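Local coordinates for glycosyl hydrolase family 2, TIM barrel domain protein (Faecalibacterium prausnitzii A2-165, PDB 6ED2) that probably hydrolyses beta-glucuronides, as a gut bacterial glycoside hydrolase family 2 beta-glucuronidase with a TIM-barrel domain and bound magnesium, at residues H236-D244 with S252-V261; E208-L219 with V288-T299. All coordinates share one frame; numbering follows the deposited sequence.

Interaction 1: H236-D244 with S252-V261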
# COMPACT_ATOMS: atom_id res chain seq x y z
N HIS A 236 61.51 -10.47 16.81
CA HIS A 236 61.52 -11.92 16.89
C HIS A 236 60.97 -12.56 15.62
O HIS A 236 60.13 -11.99 14.93
CB HIS A 236 60.74 -12.38 18.12
CG HIS A 236 61.50 -12.17 19.38
ND1 HIS A 236 61.27 -11.10 20.21
CD2 HIS A 236 62.58 -12.82 19.89
CE1 HIS A 236 62.14 -11.12 21.21
NE2 HIS A 236 62.94 -12.16 21.03
N PRO A 237 61.45 -13.76 15.29
CA PRO A 237 61.16 -14.36 13.99
C PRO A 237 59.70 -14.69 13.78
O PRO A 237 58.93 -14.91 14.72
CB PRO A 237 62.00 -15.65 14.01
CG PRO A 237 62.24 -15.92 15.47
CD PRO A 237 62.40 -14.57 16.08
N VAL A 238 59.34 -14.79 12.50
CA VAL A 238 57.97 -14.98 12.03
C VAL A 238 57.91 -16.26 11.22
O VAL A 238 58.80 -16.54 10.42
CB VAL A 238 57.50 -13.79 11.17
CG1 VAL A 238 56.27 -14.17 10.34
CG2 VAL A 238 57.19 -12.59 12.06
N THR A 239 56.85 -17.05 11.43
CA THR A 239 56.51 -18.13 10.52
C THR A 239 55.08 -17.94 10.05
O THR A 239 54.26 -17.33 10.73
CB THR A 239 56.66 -19.52 11.17
OG1 THR A 239 55.56 -19.73 12.06
CG2 THR A 239 57.95 -19.62 11.96
N VAL A 240 54.81 -18.44 8.85
CA VAL A 240 53.50 -18.34 8.24
C VAL A 240 53.14 -19.72 7.70
O VAL A 240 53.97 -20.36 7.05
CB VAL A 240 53.47 -17.30 7.11
CG1 VAL A 240 52.07 -17.17 6.55
CG2 VAL A 240 53.98 -15.95 7.60
N GLU A 241 51.93 -20.17 7.98
CA GLU A 241 51.47 -21.48 7.55
C GLU A 241 50.10 -21.33 6.91
O GLU A 241 49.33 -20.43 7.25
CB GLU A 241 51.37 -22.45 8.74
CG GLU A 241 52.69 -22.71 9.45
CD GLU A 241 52.48 -23.38 10.79
OE1 GLU A 241 52.03 -22.70 11.74
OE2 GLU A 241 52.74 -24.60 10.89
N LEU A 242 49.80 -22.23 5.99
CA LEU A 242 48.52 -22.24 5.30
C LEU A 242 47.90 -23.62 5.47
O LEU A 242 48.54 -24.62 5.14
CB LEU A 242 48.69 -21.89 3.82
CG LEU A 242 47.42 -21.41 3.14
CD1 LEU A 242 46.95 -20.10 3.75
CD2 LEU A 242 47.67 -21.28 1.64
N TYR A 243 46.68 -23.66 5.99
CA TYR A 243 45.98 -24.91 6.26
C TYR A 243 44.75 -25.04 5.37
O TYR A 243 44.00 -24.08 5.18
CB TYR A 243 45.56 -25.02 7.73
CG TYR A 243 46.70 -25.35 8.64
CD1 TYR A 243 47.51 -24.34 9.14
CD2 TYR A 243 47.00 -26.66 8.98
CE1 TYR A 243 48.56 -24.63 9.98
CE2 TYR A 243 48.07 -26.96 9.81
CZ TYR A 243 48.84 -25.93 10.31
OH TYR A 243 49.90 -26.18 11.14
N ASP A 244 44.57 -26.23 4.83
CA ASP A 244 43.33 -26.66 4.20
C ASP A 244 42.68 -27.65 5.16
O ASP A 244 43.03 -28.83 5.17
CB ASP A 244 43.59 -27.29 2.84
CG ASP A 244 42.31 -27.60 2.09
OD1 ASP A 244 41.24 -27.19 2.58
OD2 ASP A 244 42.39 -28.24 1.02
N SER A 252 56.26 -21.22 5.70
CA SER A 252 57.41 -20.41 5.35
C SER A 252 57.89 -19.68 6.60
O SER A 252 57.07 -19.23 7.40
CB SER A 252 57.06 -19.42 4.23
OG SER A 252 58.09 -18.46 4.01
N SER A 253 59.20 -19.60 6.76
CA SER A 253 59.81 -18.75 7.78
C SER A 253 60.18 -17.41 7.17
O SER A 253 60.53 -17.32 6.00
CB SER A 253 61.07 -19.40 8.33
OG SER A 253 60.84 -20.77 8.55
N GLY A 254 60.11 -16.37 7.98
CA GLY A 254 60.50 -15.03 7.59
C GLY A 254 59.30 -14.11 7.45
O GLY A 254 58.18 -14.54 7.14
N THR A 255 59.54 -12.81 7.68
CA THR A 255 58.53 -11.77 7.49
C THR A 255 58.24 -11.46 6.03
O THR A 255 57.39 -10.61 5.76
CB THR A 255 58.92 -10.47 8.16
OG1 THR A 255 60.28 -10.16 7.83
CG2 THR A 255 58.76 -10.57 9.65
N THR A 256 58.96 -12.08 5.10
CA THR A 256 58.60 -12.07 3.69
C THR A 256 58.85 -13.47 3.18
O THR A 256 59.66 -14.21 3.75
CB THR A 256 59.42 -11.06 2.87
OG1 THR A 256 60.81 -11.39 2.98
CG2 THR A 256 59.21 -9.63 3.37
N GLY A 257 58.15 -13.84 2.12
CA GLY A 257 58.35 -15.16 1.57
C GLY A 257 57.24 -15.49 0.59
O GLY A 257 56.44 -14.64 0.20
N THR A 258 57.22 -16.76 0.21
CA THR A 258 56.28 -17.28 -0.76
C THR A 258 55.69 -18.57 -0.21
O THR A 258 56.43 -19.44 0.25
CB THR A 258 56.98 -17.52 -2.11
OG1 THR A 258 57.49 -16.27 -2.59
CG2 THR A 258 56.00 -18.09 -3.13
N LEU A 259 54.36 -18.68 -0.23
CA LEU A 259 53.70 -19.95 0.08
C LEU A 259 53.39 -20.63 -1.24
O LEU A 259 52.72 -20.06 -2.10
CB LEU A 259 52.44 -19.73 0.92
CG LEU A 259 52.67 -18.94 2.21
CD1 LEU A 259 51.37 -18.35 2.71
CD2 LEU A 259 53.34 -19.81 3.29
N VAL A 260 53.89 -21.84 -1.41
CA VAL A 260 53.65 -22.64 -2.61
C VAL A 260 52.51 -23.60 -2.30
O VAL A 260 52.63 -24.42 -1.38
CB VAL A 260 54.91 -23.40 -3.05
CG1 VAL A 260 54.65 -24.23 -4.29
CG2 VAL A 260 56.05 -22.42 -3.28
N VAL A 261 51.41 -23.50 -3.06
CA VAL A 261 50.22 -24.32 -2.81
C VAL A 261 49.98 -25.18 -4.04
O VAL A 261 49.40 -24.73 -5.03
CB VAL A 261 48.99 -23.47 -2.47
CG1 VAL A 261 47.83 -24.37 -2.11
CG2 VAL A 261 49.29 -22.51 -1.34
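Val-240 and Ser-252 form the antiparallel hydrogen-bonded pair at the heart of this contact: Val-240 N donates to Ser-252 O at 2.8 Å, and Ser-252 N returns a more bent bond to Val-240 O, also 2.8 Å. One step on, Thr-239 and Ser-253 make the non-hydrogen-bonded pair. The ladder closes where Gly-254 N donates to Val-238 O at 2.8 Å, tilted 25° from that carbonyl's plane. The hydroxyl of Ser-252 has its main partner elsewhere, in Tyr-228 OH. Around this ladder the contact turns apolar. Val-238 CG2 meets the Thr-255 methyl CG2 at 3.5 Å, the two side chains crossing at about a right angle. From the facing sheet, Leu-259 sends CD1 to within 4.1 Å of Val-240 CG1. With CG anti to the backbone N (chi1 -160°), Leu-242 extends toward that sheet, where its CD2 packs 3.6 Å from Val-261 CG2. The hairpin edge thus illustrates how alternation along a strand divides its two faces: Val-238, Val-240 and Leu-242 turn into the apolar interior, while Thr-239 and Glu-241, on the other face, form part of a magnesium site.

Interaction 2: E208-L219 with V288-T299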
# COMPACT_ATOMS: atom_id res chain seq x y z
N GLU A 208 54.66 -7.57 21.85
CA GLU A 208 55.24 -7.78 20.54
C GLU A 208 54.26 -8.59 19.70
O GLU A 208 53.96 -9.74 20.04
CB GLU A 208 56.58 -8.49 20.63
CG GLU A 208 57.23 -8.63 19.27
CD GLU A 208 58.59 -9.33 19.30
OE1 GLU A 208 59.13 -9.54 20.40
OE2 GLU A 208 59.12 -9.64 18.20
N ARG A 209 53.78 -8.02 18.60
CA ARG A 209 52.69 -8.69 17.90
C ARG A 209 52.69 -8.31 16.42
O ARG A 209 53.27 -7.31 16.01
CB ARG A 209 51.34 -8.31 18.51
CG ARG A 209 51.10 -6.80 18.53
CD ARG A 209 49.69 -6.54 18.99
NE ARG A 209 49.39 -5.14 19.22
CZ ARG A 209 49.72 -4.46 20.31
NH1 ARG A 209 50.43 -5.04 21.27
NH2 ARG A 209 49.37 -3.18 20.42
N VAL A 210 52.03 -9.17 15.63
CA VAL A 210 51.69 -8.85 14.26
C VAL A 210 50.80 -7.62 14.20
O VAL A 210 49.78 -7.55 14.89
CB VAL A 210 51.01 -10.05 13.61
CG1 VAL A 210 50.72 -9.76 12.14
CG2 VAL A 210 51.86 -11.29 13.80
N LEU A 211 51.18 -6.64 13.36
CA LEU A 211 50.35 -5.48 13.08
C LEU A 211 49.69 -5.51 11.71
O LEU A 211 48.67 -4.86 11.51
CB LEU A 211 51.18 -4.19 13.17
CG LEU A 211 52.03 -3.99 14.43
CD1 LEU A 211 52.96 -2.82 14.22
CD2 LEU A 211 51.17 -3.75 15.65
N ASP A 212 50.26 -6.25 10.77
CA ASP A 212 49.74 -6.22 9.41
C ASP A 212 50.36 -7.36 8.63
O ASP A 212 51.38 -7.94 9.03
CB ASP A 212 50.03 -4.87 8.73
CG ASP A 212 49.18 -4.62 7.49
OD1 ASP A 212 48.17 -5.33 7.28
OD2 ASP A 212 49.52 -3.71 6.70
N TYR A 213 49.73 -7.70 7.51
CA TYR A 213 50.30 -8.63 6.56
C TYR A 213 49.68 -8.30 5.22
O TYR A 213 48.64 -7.66 5.13
CB TYR A 213 50.07 -10.09 6.95
CG TYR A 213 48.68 -10.62 6.67
CD1 TYR A 213 48.39 -11.28 5.49
CD2 TYR A 213 47.64 -10.45 7.60
CE1 TYR A 213 47.11 -11.76 5.22
CE2 TYR A 213 46.35 -10.93 7.35
CZ TYR A 213 46.10 -11.59 6.15
OH TYR A 213 44.84 -12.09 5.86
N SER A 214 50.36 -8.74 4.16
CA SER A 214 49.89 -8.51 2.80
C SER A 214 50.11 -9.79 2.02
O SER A 214 50.99 -10.59 2.37
CB SER A 214 50.63 -7.33 2.13
OG SER A 214 51.96 -7.70 1.75
N THR A 215 49.30 -9.97 0.97
CA THR A 215 49.39 -11.11 0.07
C THR A 215 49.24 -10.63 -1.37
O THR A 215 48.54 -9.65 -1.64
CB THR A 215 48.31 -12.19 0.36
OG1 THR A 215 47.00 -11.61 0.35
CG2 THR A 215 48.55 -12.88 1.70
N ARG A 216 49.94 -11.33 -2.28
CA ARG A 216 49.83 -11.24 -3.74
C ARG A 216 49.72 -12.66 -4.26
O ARG A 216 50.34 -13.58 -3.71
CB ARG A 216 51.08 -10.60 -4.43
CG ARG A 216 51.35 -9.16 -4.11
CD ARG A 216 52.86 -8.82 -4.16
NE ARG A 216 53.17 -7.66 -3.30
CZ ARG A 216 54.05 -7.65 -2.28
NH1 ARG A 216 54.74 -8.74 -1.99
NH2 ARG A 216 54.24 -6.55 -1.56
N TYR A 217 48.99 -12.84 -5.35
CA TYR A 217 48.70 -14.19 -5.82
C TYR A 217 49.18 -14.37 -7.25
O TYR A 217 49.20 -13.43 -8.06
CB TYR A 217 47.18 -14.49 -5.72
CG TYR A 217 46.70 -14.32 -4.29
CD1 TYR A 217 46.69 -15.39 -3.41
CD2 TYR A 217 46.33 -13.07 -3.81
CE1 TYR A 217 46.29 -15.24 -2.10
CE2 TYR A 217 45.94 -12.90 -2.50
CZ TYR A 217 45.91 -13.99 -1.66
OH TYR A 217 45.52 -13.83 -0.36
N ARG A 218 49.58 -15.60 -7.55
CA ARG A 218 50.10 -15.97 -8.85
C ARG A 218 49.70 -17.42 -9.12
O ARG A 218 49.90 -18.29 -8.27
CB ARG A 218 51.62 -15.80 -8.86
CG ARG A 218 52.35 -16.25 -10.10
CD ARG A 218 53.83 -15.82 -10.03
NE ARG A 218 54.46 -16.21 -8.75
CZ ARG A 218 54.86 -15.36 -7.80
NH1 ARG A 218 55.41 -15.82 -6.68
NH2 ARG A 218 54.72 -14.05 -7.97
N LEU A 219 49.10 -17.66 -10.28
CA LEU A 219 48.74 -19.01 -10.68
C LEU A 219 49.88 -19.64 -11.48
O LEU A 219 50.53 -18.97 -12.28
CB LEU A 219 47.45 -18.99 -11.51
CG LEU A 219 46.28 -18.21 -10.90
CD1 LEU A 219 45.01 -18.41 -11.71
CD2 LEU A 219 46.06 -18.58 -9.44
N VAL A 288 55.08 -16.15 20.80
CA VAL A 288 54.80 -14.87 21.45
C VAL A 288 53.56 -14.19 20.87
O VAL A 288 52.93 -13.39 21.57
CB VAL A 288 56.04 -13.95 21.40
CG1 VAL A 288 57.25 -14.69 20.85
CG2 VAL A 288 55.80 -12.62 20.62
N ASP A 289 53.19 -14.48 19.64
CA ASP A 289 51.95 -13.92 19.11
C ASP A 289 51.47 -14.83 17.99
O ASP A 289 52.27 -15.49 17.33
CB ASP A 289 52.10 -12.49 18.58
CG ASP A 289 50.76 -11.89 18.15
OD1 ASP A 289 49.75 -12.10 18.88
OD2 ASP A 289 50.68 -11.21 17.09
N GLU A 290 50.16 -14.86 17.81
CA GLU A 290 49.60 -15.63 16.71
C GLU A 290 48.42 -14.85 16.15
O GLU A 290 47.58 -14.35 16.90
CB GLU A 290 49.16 -17.01 17.17
CG GLU A 290 48.21 -17.69 16.20
CD GLU A 290 47.74 -19.02 16.73
OE1 GLU A 290 46.78 -19.04 17.53
OE2 GLU A 290 48.36 -20.04 16.37
N TYR A 291 48.41 -14.69 14.83
CA TYR A 291 47.29 -14.09 14.14
C TYR A 291 46.72 -15.12 13.18
O TYR A 291 47.46 -15.96 12.66
CB TYR A 291 47.65 -12.79 13.39
CG TYR A 291 46.39 -12.07 12.96
CD1 TYR A 291 45.60 -11.39 13.89
CD2 TYR A 291 45.96 -12.13 11.64
CE1 TYR A 291 44.42 -10.76 13.50
CE2 TYR A 291 44.78 -11.52 11.24
CZ TYR A 291 44.01 -10.84 12.17
OH TYR A 291 42.85 -10.22 11.76
N LEU A 292 45.41 -15.08 13.01
CA LEU A 292 44.67 -16.08 12.25
C LEU A 292 43.72 -15.38 11.29
O LEU A 292 43.05 -14.41 11.65
CB LEU A 292 43.88 -17.01 13.18
CG LEU A 292 44.66 -17.79 14.24
CD1 LEU A 292 43.70 -18.33 15.30
CD2 LEU A 292 45.43 -18.94 13.59
N ASP A 293 43.66 -15.86 10.06
CA ASP A 293 42.79 -15.25 9.08
C ASP A 293 42.49 -16.31 8.03
O ASP A 293 43.00 -17.43 8.07
CB ASP A 293 43.43 -13.99 8.47
CG ASP A 293 42.40 -12.99 7.95
OD1 ASP A 293 41.19 -13.33 7.85
OD2 ASP A 293 42.83 -11.86 7.59
N ARG A 294 41.60 -15.95 7.11
CA ARG A 294 41.24 -16.81 6.00
C ARG A 294 41.43 -16.02 4.72
O ARG A 294 41.06 -14.84 4.66
CB ARG A 294 39.82 -17.30 6.13
CG ARG A 294 39.59 -18.01 7.45
CD ARG A 294 38.14 -18.34 7.65
NE ARG A 294 37.73 -19.50 6.87
CZ ARG A 294 36.51 -19.62 6.34
NH1 ARG A 294 35.62 -18.64 6.49
NH2 ARG A 294 36.21 -20.71 5.64
N ILE A 295 42.05 -16.65 3.72
CA ILE A 295 42.38 -15.99 2.47
C ILE A 295 41.91 -16.87 1.32
O ILE A 295 41.78 -18.09 1.44
CB ILE A 295 43.88 -15.71 2.34
CG1 ILE A 295 44.66 -17.02 2.32
CG2 ILE A 295 44.36 -14.81 3.44
CD1 ILE A 295 46.17 -16.83 2.37
N GLY A 296 41.66 -16.23 0.20
CA GLY A 296 41.29 -16.93 -1.02
C GLY A 296 42.37 -16.72 -2.06
O GLY A 296 42.94 -15.63 -2.16
N ILE A 297 42.66 -17.77 -2.82
CA ILE A 297 43.69 -17.74 -3.85
C ILE A 297 43.02 -17.37 -5.16
O ILE A 297 42.31 -18.18 -5.77
CB ILE A 297 44.42 -19.08 -3.94
CG1 ILE A 297 45.07 -19.43 -2.60
CG2 ILE A 297 45.49 -19.03 -5.02
CD1 ILE A 297 45.86 -20.73 -2.65
N ARG A 298 43.24 -16.13 -5.61
CA ARG A 298 42.65 -15.66 -6.85
C ARG A 298 43.46 -14.47 -7.35
O ARG A 298 43.98 -13.68 -6.56
CB ARG A 298 41.18 -15.27 -6.66
CG ARG A 298 40.98 -14.09 -5.72
CD ARG A 298 40.86 -12.77 -6.47
NE ARG A 298 40.77 -11.58 -5.62
CZ ARG A 298 41.82 -10.88 -5.20
NH1 ARG A 298 43.04 -11.27 -5.54
NH2 ARG A 298 41.64 -9.80 -4.44
N THR A 299 43.51 -14.33 -8.68
CA THR A 299 44.09 -13.17 -9.33
C THR A 299 43.00 -12.34 -10.00
O THR A 299 41.99 -12.87 -10.48
CB THR A 299 45.12 -13.56 -10.39
OG1 THR A 299 44.47 -14.25 -11.47
CG2 THR A 299 46.21 -14.44 -9.78
O HOH W 1 42.70 -13.45 0.12
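Two sheets of a beta-sandwich, the immunoglobulin-like domain of family 2 glycosidases, face each other where strand 210-219 crosses strand 288-295 at -36°, their axes 8.3 Å apart. Side chains, not backbone pairing, join the layers. At one end the Asp-289 carboxylate reaches across, and OD2 accepts a hydrogen bond from Val-210 N at 2.8 Å on its anti side, somewhat out of the carboxylate plane; the same oxygen also holds a salt bridge to Arg-37. Further along, the Tyr-213 ring spans the gap and its OH donates to Asp-293 OD2 at 2.7 Å. The ring stands 86° from the carboxylate plane, and the hydroxyl comes from above that plane, while Asp-293 OD1 takes a hydrogen bond from Arg-294 N. The other end belongs to Tyr-217. With CG anti to the carbonyl carbon (chi1 -57°), its ring lies along residues 296-298, and Gly-296 O sits over one face, 3.4 Å from Tyr-217 CE1. A water links Tyr-217 OH (2.9 Å) to Gly-296 N (3.0 Å), so the phenol is tied indirectly to the backbone it covers. A leucine here would probably leave that water without its phenol partner and Gly-296 O without the ring beneath it. Past the ring, Thr-299 turns its methyl to the strand, CG2 lying 3.6 Å from Tyr-217 O and 3.9 Å from Leu-219 CG.

Overall arrangement
Interactions 1 and 2 belong to one beta-sandwich, and each draws on both of its sheets; their centres are about 9 Å apart. The chain of interaction 1 runs between the two segments of interaction 2. They share an apolar interior, in which Leu-242 CD1 lies 3.6 Å from Ile-295 CD1 and Val-261 CG2 lies 4.1 Å from Ile-297 CD1. At one end a probable hydrogen bond, His-236 ND1 to Glu-208 OE1 at 2.7 Å, also joins them. A magnesium ion lies at interaction 1, about 3 Å from the side chain of Thr-239; in interaction 2 the Val-210 side chain is about 9 Å from a bound magnesium ion.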